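Long-range contact in mersacidin decarboxylase (Bacillus sp., PDB 1P3Y), which catalyses the FAD-dependent oxidative decarboxylation of the C-terminal cysteine of mersacidin to an aminoenethiol residue during biosynthesis of this lantibiotic: residues 8-21 with 78-91. Numbering follows the deposited sequence.
With FAD (flavin-adenine dinucleotide), chain B.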
loop_
_atom_site.group_PDB
_atom_site.type_symbol
_atom_site.label_atom_id
_atom_site.label_comp_id
_atom_site.label_asym_id
_atom_site.label_seq_id
_atom_site.Cartn_x
_atom_site.Cartn_y
_atom_site.Cartn_z
ATOM N N ASP A 8 -25.510 13.341 37.315
ATOM C CA ASP A 8 -24.505 12.426 37.843
ATOM C C ASP A 8 -24.552 11.034 37.209
ATOM O O ASP A 8 -24.209 10.028 37.842
ATOM C CB ASP A 8 -24.659 12.325 39.368
ATOM C CG ASP A 8 -26.115 12.424 39.821
ATOM O OD1 ASP A 8 -26.884 11.466 39.558
ATOM O OD2 ASP A 8 -26.486 13.466 40.433
ATOM N N LYS A 9 -24.976 10.986 35.949
ATOM C CA LYS A 9 -25.067 9.732 35.209
ATOM C C LYS A 9 -24.189 9.756 33.946
ATOM O O LYS A 9 -23.938 10.814 33.355
ATOM C CB LYS A 9 -26.526 9.463 34.825
ATOM C CG LYS A 9 -27.463 9.308 36.002
ATOM C CD LYS A 9 -27.107 8.074 36.809
ATOM C CE LYS A 9 -27.935 7.955 38.084
ATOM N NZ LYS A 9 -27.691 6.620 38.701
ATOM N N LYS A 10 -23.710 8.580 33.555
ATOM C CA LYS A 10 -22.869 8.433 32.365
ATOM C C LYS A 10 -23.750 8.072 31.162
ATOM O O LYS A 10 -24.479 7.077 31.180
ATOM C CB LYS A 10 -21.813 7.348 32.607
ATOM C CG LYS A 10 -20.861 7.698 33.738
ATOM C CD LYS A 10 -19.888 6.576 34.069
ATOM C CE LYS A 10 -18.868 7.063 35.086
ATOM N NZ LYS A 10 -17.808 6.049 35.378
ATOM N N LEU A 11 -23.689 8.898 30.125
ATOM C CA LEU A 11 -24.486 8.683 28.921
ATOM C C LEU A 11 -23.669 8.232 27.711
ATOM O O LEU A 11 -22.653 8.850 27.344
ATOM C CB LEU A 11 -25.225 9.966 28.546
ATOM C CG LEU A 11 -25.980 9.898 27.224
ATOM C CD1 LEU A 11 -27.087 8.846 27.327
ATOM C CD2 LEU A 11 -26.557 11.283 26.889
ATOM N N LEU A 12 -24.121 7.143 27.101
ATOM C CA LEU A 12 -23.482 6.609 25.910
ATOM C C LEU A 12 -24.459 6.784 24.754
ATOM O O LEU A 12 -25.608 6.337 24.814
ATOM C CB LEU A 12 -23.151 5.125 26.074
ATOM C CG LEU A 12 -22.537 4.459 24.829
ATOM C CD1 LEU A 12 -21.241 5.178 24.465
ATOM C CD2 LEU A 12 -22.283 2.963 25.084
ATOM N N ILE A 13 -23.999 7.451 23.711
ATOM C CA ILE A 13 -24.818 7.651 22.534
ATOM C C ILE A 13 -24.271 6.854 21.346
ATOM O O ILE A 13 -23.111 7.028 20.940
ATOM C CB ILE A 13 -24.886 9.134 22.200
ATOM C CG1 ILE A 13 -25.732 9.825 23.269
ATOM C CG2 ILE A 13 -25.470 9.346 20.809
ATOM C CD1 ILE A 13 -25.461 11.311 23.370
ATOM N N GLY A 14 -25.105 5.964 20.814
ATOM C CA GLY A 14 -24.714 5.167 19.668
ATOM C C GLY A 14 -25.225 5.840 18.414
ATOM O O GLY A 14 -26.421 6.059 18.285
ATOM N N ILE A 15 -24.336 6.171 17.486
ATOM C CA ILE A 15 -24.752 6.833 16.252
ATOM C C ILE A 15 -24.753 5.851 15.070
ATOM O O ILE A 15 -23.756 5.158 14.838
ATOM C CB ILE A 15 -23.801 7.998 15.923
ATOM C CG1 ILE A 15 -23.709 8.953 17.112
ATOM C CG2 ILE A 15 -24.277 8.720 14.697
ATOM C CD1 ILE A 15 -22.728 10.073 16.900
ATOM N N CYS A 16 -25.853 5.799 14.319
ATOM C CA CYS A 16 -25.944 4.898 13.166
ATOM C C CYS A 16 -25.945 5.661 11.855
ATOM O O CYS A 16 -25.966 6.887 11.848
ATOM C CB CYS A 16 -27.195 4.021 13.233
ATOM S SG CYS A 16 -27.247 2.888 14.655
ATOM N N GLY A 17 -25.947 4.924 10.745
ATOM C CA GLY A 17 -25.893 5.540 9.434
ATOM C C GLY A 17 -27.109 6.308 8.960
ATOM O O GLY A 17 -28.065 5.728 8.477
ATOM N N SER A 18 -27.066 7.627 9.081
ATOM C CA SER A 18 -28.167 8.475 8.633
ATOM C C SER A 18 -27.652 9.880 8.326
ATOM O O SER A 18 -26.704 10.342 8.973
ATOM C CB SER A 18 -29.235 8.564 9.723
ATOM O OG SER A 18 -30.038 9.711 9.515
ATOM N N ILE A 19 -28.250 10.558 7.347
ATOM C CA ILE A 19 -27.827 11.928 7.039
ATOM C C ILE A 19 -27.965 12.809 8.297
ATOM O O ILE A 19 -27.158 13.712 8.536
ATOM C CB ILE A 19 -28.686 12.551 5.902
ATOM C CG1 ILE A 19 -28.226 12.019 4.546
ATOM C CG2 ILE A 19 -28.556 14.070 5.908
ATOM C CD1 ILE A 19 -26.889 12.608 4.075
ATOM N N SER A 20 -28.977 12.529 9.116
ATOM C CA SER A 20 -29.200 13.320 10.330
ATOM C C SER A 20 -28.078 13.196 11.356
ATOM O O SER A 20 -28.027 13.970 12.316
ATOM C CB SER A 20 -30.540 12.943 10.980
ATOM O OG SER A 20 -30.476 11.683 11.630
ATOM N N SER A 21 -27.181 12.229 11.165
ATOM C CA SER A 21 -26.054 12.048 12.091
ATOM C C SER A 21 -25.105 13.217 11.950
ATOM O O SER A 21 -24.373 13.563 12.886
ATOM C CB SER A 21 -25.278 10.773 11.775
ATOM O OG SER A 21 -26.122 9.645 11.884
ATOM N N ILE A 78 -17.853 -0.725 27.639
ATOM C CA ILE A 78 -18.636 0.470 27.361
ATOM C C ILE A 78 -20.082 0.251 27.785
ATOM O O ILE A 78 -20.749 1.186 28.223
ATOM C CB ILE A 78 -18.557 0.903 25.861
ATOM C CG1 ILE A 78 -19.352 -0.051 24.979
ATOM C CG2 ILE A 78 -17.092 0.971 25.408
ATOM C CD1 ILE A 78 -19.390 0.396 23.556
ATOM N N GLY A 79 -20.555 -0.990 27.670
ATOM C CA GLY A 79 -21.906 -1.310 28.082
ATOM C C GLY A 79 -22.070 -1.096 29.584
ATOM O O GLY A 79 -23.079 -0.562 30.025
ATOM N N ARG A 80 -21.079 -1.504 30.376
ATOM C CA ARG A 80 -21.142 -1.339 31.827
ATOM C C ARG A 80 -20.818 0.078 32.250
ATOM O O ARG A 80 -21.412 0.589 33.197
ATOM C CB ARG A 80 -20.192 -2.307 32.541
ATOM C CG ARG A 80 -20.772 -3.700 32.725
ATOM C CD ARG A 80 -20.034 -4.471 33.820
ATOM N NE ARG A 80 -20.673 -5.754 34.133
ATOM C CZ ARG A 80 -20.691 -6.813 33.321
ATOM N NH1 ARG A 80 -20.101 -6.754 32.131
ATOM N NH2 ARG A 80 -21.302 -7.936 33.698
ATOM N N TRP A 81 -19.879 0.703 31.543
ATOM C CA TRP A 81 -19.459 2.083 31.820
ATOM C C TRP A 81 -20.636 3.040 31.849
ATOM O O TRP A 81 -20.728 3.913 32.723
ATOM C CB TRP A 81 -18.485 2.592 30.742
ATOM C CG TRP A 81 -18.174 4.071 30.867
ATOM C CD1 TRP A 81 -17.238 4.639 31.678
ATOM C CD2 TRP A 81 -18.876 5.164 30.241
ATOM N NE1 TRP A 81 -17.311 6.008 31.605
ATOM C CE2 TRP A 81 -18.311 6.359 30.734
ATOM C CE3 TRP A 81 -19.930 5.246 29.322
ATOM C CZ2 TRP A 81 -18.768 7.634 30.339
ATOM C CZ3 TRP A 81 -20.388 6.514 28.926
ATOM C CH2 TRP A 81 -19.804 7.689 29.439
ATOM N N ALA A 82 -21.517 2.881 30.867
ATOM C CA ALA A 82 -22.670 3.748 30.723
ATOM C C ALA A 82 -23.824 3.378 31.647
ATOM O O ALA A 82 -24.067 2.198 31.916
ATOM C CB ALA A 82 -23.130 3.742 29.266
ATOM N N ASP A 83 -24.511 4.407 32.144
ATOM C CA ASP A 83 -25.672 4.226 33.011
ATOM C C ASP A 83 -26.874 4.236 32.081
ATOM O O ASP A 83 -27.864 3.532 32.300
ATOM C CB ASP A 83 -25.813 5.381 34.014
ATOM C CG ASP A 83 -24.676 5.440 35.003
ATOM O OD1 ASP A 83 -24.356 4.381 35.592
ATOM O OD2 ASP A 83 -24.110 6.542 35.191
ATOM N N ILE A 84 -26.780 5.061 31.043
ATOM C CA ILE A 84 -27.843 5.159 30.063
ATOM C C ILE A 84 -27.264 5.004 28.658
ATOM O O ILE A 84 -26.262 5.642 28.305
ATOM C CB ILE A 84 -28.565 6.517 30.166
ATOM C CG1 ILE A 84 -29.219 6.647 31.549
ATOM C CG2 ILE A 84 -29.615 6.645 29.050
ATOM C CD1 ILE A 84 -29.634 8.068 31.891
ATOM N N TYR A 85 -27.888 4.133 27.865
ATOM C CA TYR A 85 -27.458 3.902 26.488
ATOM C C TYR A 85 -28.595 4.293 25.560
ATOM O O TYR A 85 -29.675 3.693 25.543
ATOM C CB TYR A 85 -27.069 2.435 26.277
ATOM C CG TYR A 85 -26.592 2.092 24.874
ATOM C CD1 TYR A 85 -25.778 2.965 24.152
ATOM C CD2 TYR A 85 -26.885 0.843 24.308
ATOM C CE1 TYR A 85 -25.258 2.597 22.899
ATOM C CE2 TYR A 85 -26.374 0.463 23.069
ATOM C CZ TYR A 85 -25.559 1.342 22.365
ATOM O OH TYR A 85 -25.055 0.947 21.139
ATOM N N CYS A 86 -28.332 5.321 24.780
ATOM C CA CYS A 86 -29.316 5.826 23.866
ATOM C C CYS A 86 -28.753 5.824 22.447
ATOM O O CYS A 86 -27.674 6.354 22.184
ATOM C CB CYS A 86 -29.711 7.234 24.336
ATOM S SG CYS A 86 -30.621 8.177 23.145
ATOM N N ILE A 87 -29.479 5.195 21.530
ATOM C CA ILE A 87 -29.058 5.144 20.140
ATOM C C ILE A 87 -29.828 6.166 19.304
ATOM O O ILE A 87 -31.026 6.020 19.070
ATOM C CB ILE A 87 -29.265 3.732 19.553
ATOM C CG1 ILE A 87 -28.377 2.735 20.317
ATOM C CG2 ILE A 87 -28.955 3.736 18.027
ATOM C CD1 ILE A 87 -28.556 1.266 19.898
ATOM N N ILE A 88 -29.128 7.206 18.873
ATOM C CA ILE A 88 -29.711 8.249 18.051
ATOM C C ILE A 88 -28.679 8.792 17.041
ATOM O O ILE A 88 -27.628 9.310 17.408
ATOM C CB ILE A 88 -30.248 9.425 18.938
ATOM C CG1 ILE A 88 -30.771 10.556 18.037
ATOM C CG2 ILE A 88 -29.142 9.959 19.890
ATOM C CD1 ILE A 88 -31.488 11.661 18.789
ATOM N N PRO A 89 -28.970 8.674 15.750
ATOM C CA PRO A 89 -30.190 8.067 15.221
ATOM C C PRO A 89 -30.018 6.565 15.065
ATOM O O PRO A 89 -28.900 6.073 14.910
ATOM C CB PRO A 89 -30.361 8.757 13.877
ATOM C CG PRO A 89 -28.941 8.959 13.435
ATOM C CD PRO A 89 -28.246 9.418 14.702
ATOM N N ALA A 90 -31.146 5.858 15.090
ATOM C CA ALA A 90 -31.207 4.412 14.945
ATOM C C ALA A 90 -31.708 4.088 13.544
ATOM O O ALA A 90 -32.673 4.687 13.092
ATOM C CB ALA A 90 -32.157 3.850 15.971
ATOM N N THR A 91 -31.050 3.157 12.854
ATOM C CA THR A 91 -31.444 2.747 11.503
ATOM C C THR A 91 -32.421 1.561 11.541
ATOM O O THR A 91 -32.568 0.872 12.566
ATOM C CB THR A 91 -30.229 2.258 10.684
ATOM O OG1 THR A 91 -29.507 1.309 11.473
ATOM C CG2 THR A 91 -29.306 3.409 10.285
HETATM P PA FAD B . -23.365 -0.504 9.543
HETATM O O1A FAD B . -22.750 0.856 9.235
HETATM O O2A FAD B . -22.663 -1.395 10.550
HETATM O O5B FAD B . -23.546 -1.398 8.180
HETATM C C5B FAD B . -23.509 -0.846 6.829
HETATM C C4B FAD B . -22.138 -1.003 6.185
HETATM O O4B FAD B . -21.150 -1.203 7.190
HETATM C C3B FAD B . -22.001 -2.214 5.245
HETATM O O3B FAD B . -21.719 -1.661 3.964
HETATM C C2B FAD B . -20.905 -3.020 5.863
HETATM O O2B FAD B . -20.064 -3.799 5.060
HETATM C C1B FAD B . -20.115 -1.995 6.672
HETATM N N9A FAD B . -19.315 -2.439 7.860
HETATM C C8A FAD B . -19.728 -2.922 9.177
HETATM N N7A FAD B . -18.733 -3.229 9.980
HETATM C C5A FAD B . -17.555 -2.953 9.213
HETATM C C6A FAD B . -16.133 -3.074 9.469
HETATM N N6A FAD B . -15.644 -3.501 10.645
HETATM N N1A FAD B . -15.224 -2.721 8.425
HETATM C C2A FAD B . -15.667 -2.282 7.207
HETATM N N3A FAD B . -17.043 -2.119 6.868
HETATM C C4A FAD B . -17.900 -2.514 7.994
HETATM N N1 FAD B . -30.899 3.605 6.930
HETATM C C2 FAD B . -31.885 3.902 7.862
HETATM O O2 FAD B . -32.546 2.977 8.407
HETATM N N3 FAD B . -32.135 5.243 8.190
HETATM C C4 FAD B . -31.444 6.385 7.631
HETATM O O4 FAD B . -31.762 7.581 7.997
HETATM C C4X FAD B . -30.450 6.053 6.713
HETATM N N5 FAD B . -29.714 7.153 6.149
HETATM C C5X FAD B . -28.666 6.840 5.227
HETATM C C6 FAD B . -27.899 7.892 4.637
HETATM C C7 FAD B . -26.814 7.659 3.694
HETATM C C7M FAD B . -26.040 8.884 3.126
HETATM C C8 FAD B . -26.501 6.259 3.334
HETATM C C8M FAD B . -25.396 5.863 2.375
HETATM C C9 FAD B . -27.225 5.189 3.885
HETATM C C9A FAD B . -28.312 5.422 4.825
HETATM N N10 FAD B . -29.165 4.369 5.478
HETATM C C10 FAD B . -30.191 4.673 6.386
HETATM C "C1'" FAD B . -28.880 3.006 5.137
HETATM C "C2'" FAD B . -28.088 2.207 6.108
HETATM O "O2'" FAD B . -26.757 2.877 6.266
HETATM C "C3'" FAD B . -27.852 0.832 5.606
HETATM O "O3'" FAD B . -29.009 -0.015 5.773
HETATM C "C4'" FAD B . -26.658 0.099 6.283
HETATM O "O4'" FAD B . -26.517 -1.210 5.633
HETATM C "C5'" FAD B . -26.808 -0.140 7.765
HETATM O "O5'" FAD B . -26.334 0.990 8.513
HETATM P P FAD B . -25.940 0.879 10.037
HETATM O O1P FAD B . -25.511 2.223 10.441
HETATM O O2P FAD B . -27.101 0.284 10.791
HETATM O O3P FAD B . -24.823 -0.288 10.084
HETATM O O HOH W 1 -22.462 7.851 37.967
#
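Lys-10 lies over one face of the Trp-81 indole: its CB sits 3.8 Å from the centroid of the six-membered ring, 14° off the normal, a CH-pi contact, and the extended chain carries CD on toward NE1 at the rim. CG of Trp-81 stands anti to the backbone N (chi1 172°), which turns the indole back to strand 10-15, where Leu-11 O meets its edge in plane; Arg-39 adds a cation-pi contact. The Tyr-85 ring receives Leu-12 O near its plane, at the edge, with Tyr-85 CD1 3.4 Å from that oxygen, while the Leu-12 side chain runs alongside, pointing the same way. The Tyr-85 hydroxyl is hydrogen-bonded to Val-107 O.

Strand segments 10-15 and 84-87 run parallel, their axes 4.6 Å apart at closest approach and inclined by 20°. Leu-12 turns both its N and its O to strand 84-87, bonding Ile-84 O and Cys-86 N, and Gly-14 N continues the ladder to Cys-86 O. At the start of the strands, Lys-10 O accepts from both Asp-83 N and Ile-84 N. Lys-10 N donates in a nearly straight bond to Asp-83 OD2; the carboxylate, met on its anti side and somewhat out of its plane, takes the place of a backbone acceptor for the strand's first N-H.

At the far end, Pro-89, after a cis peptide bond, packs its ring against Ser-20 and Ser-21 by van der Waals contact, and its O accepts from Cys-16 N. Here the two central strands of the Rossmann-like sheet deliver their loops to the cofactor: Gly-17 N binds FAD O1P at 2.8 Å and Thr-91 OG1 binds FAD O2P at 2.7 Å. Two neutral donors, one from each segment, thus hold the same phosphate, probably stabilising the charge on its oxygens and helping to position the cofactor across the strand ends.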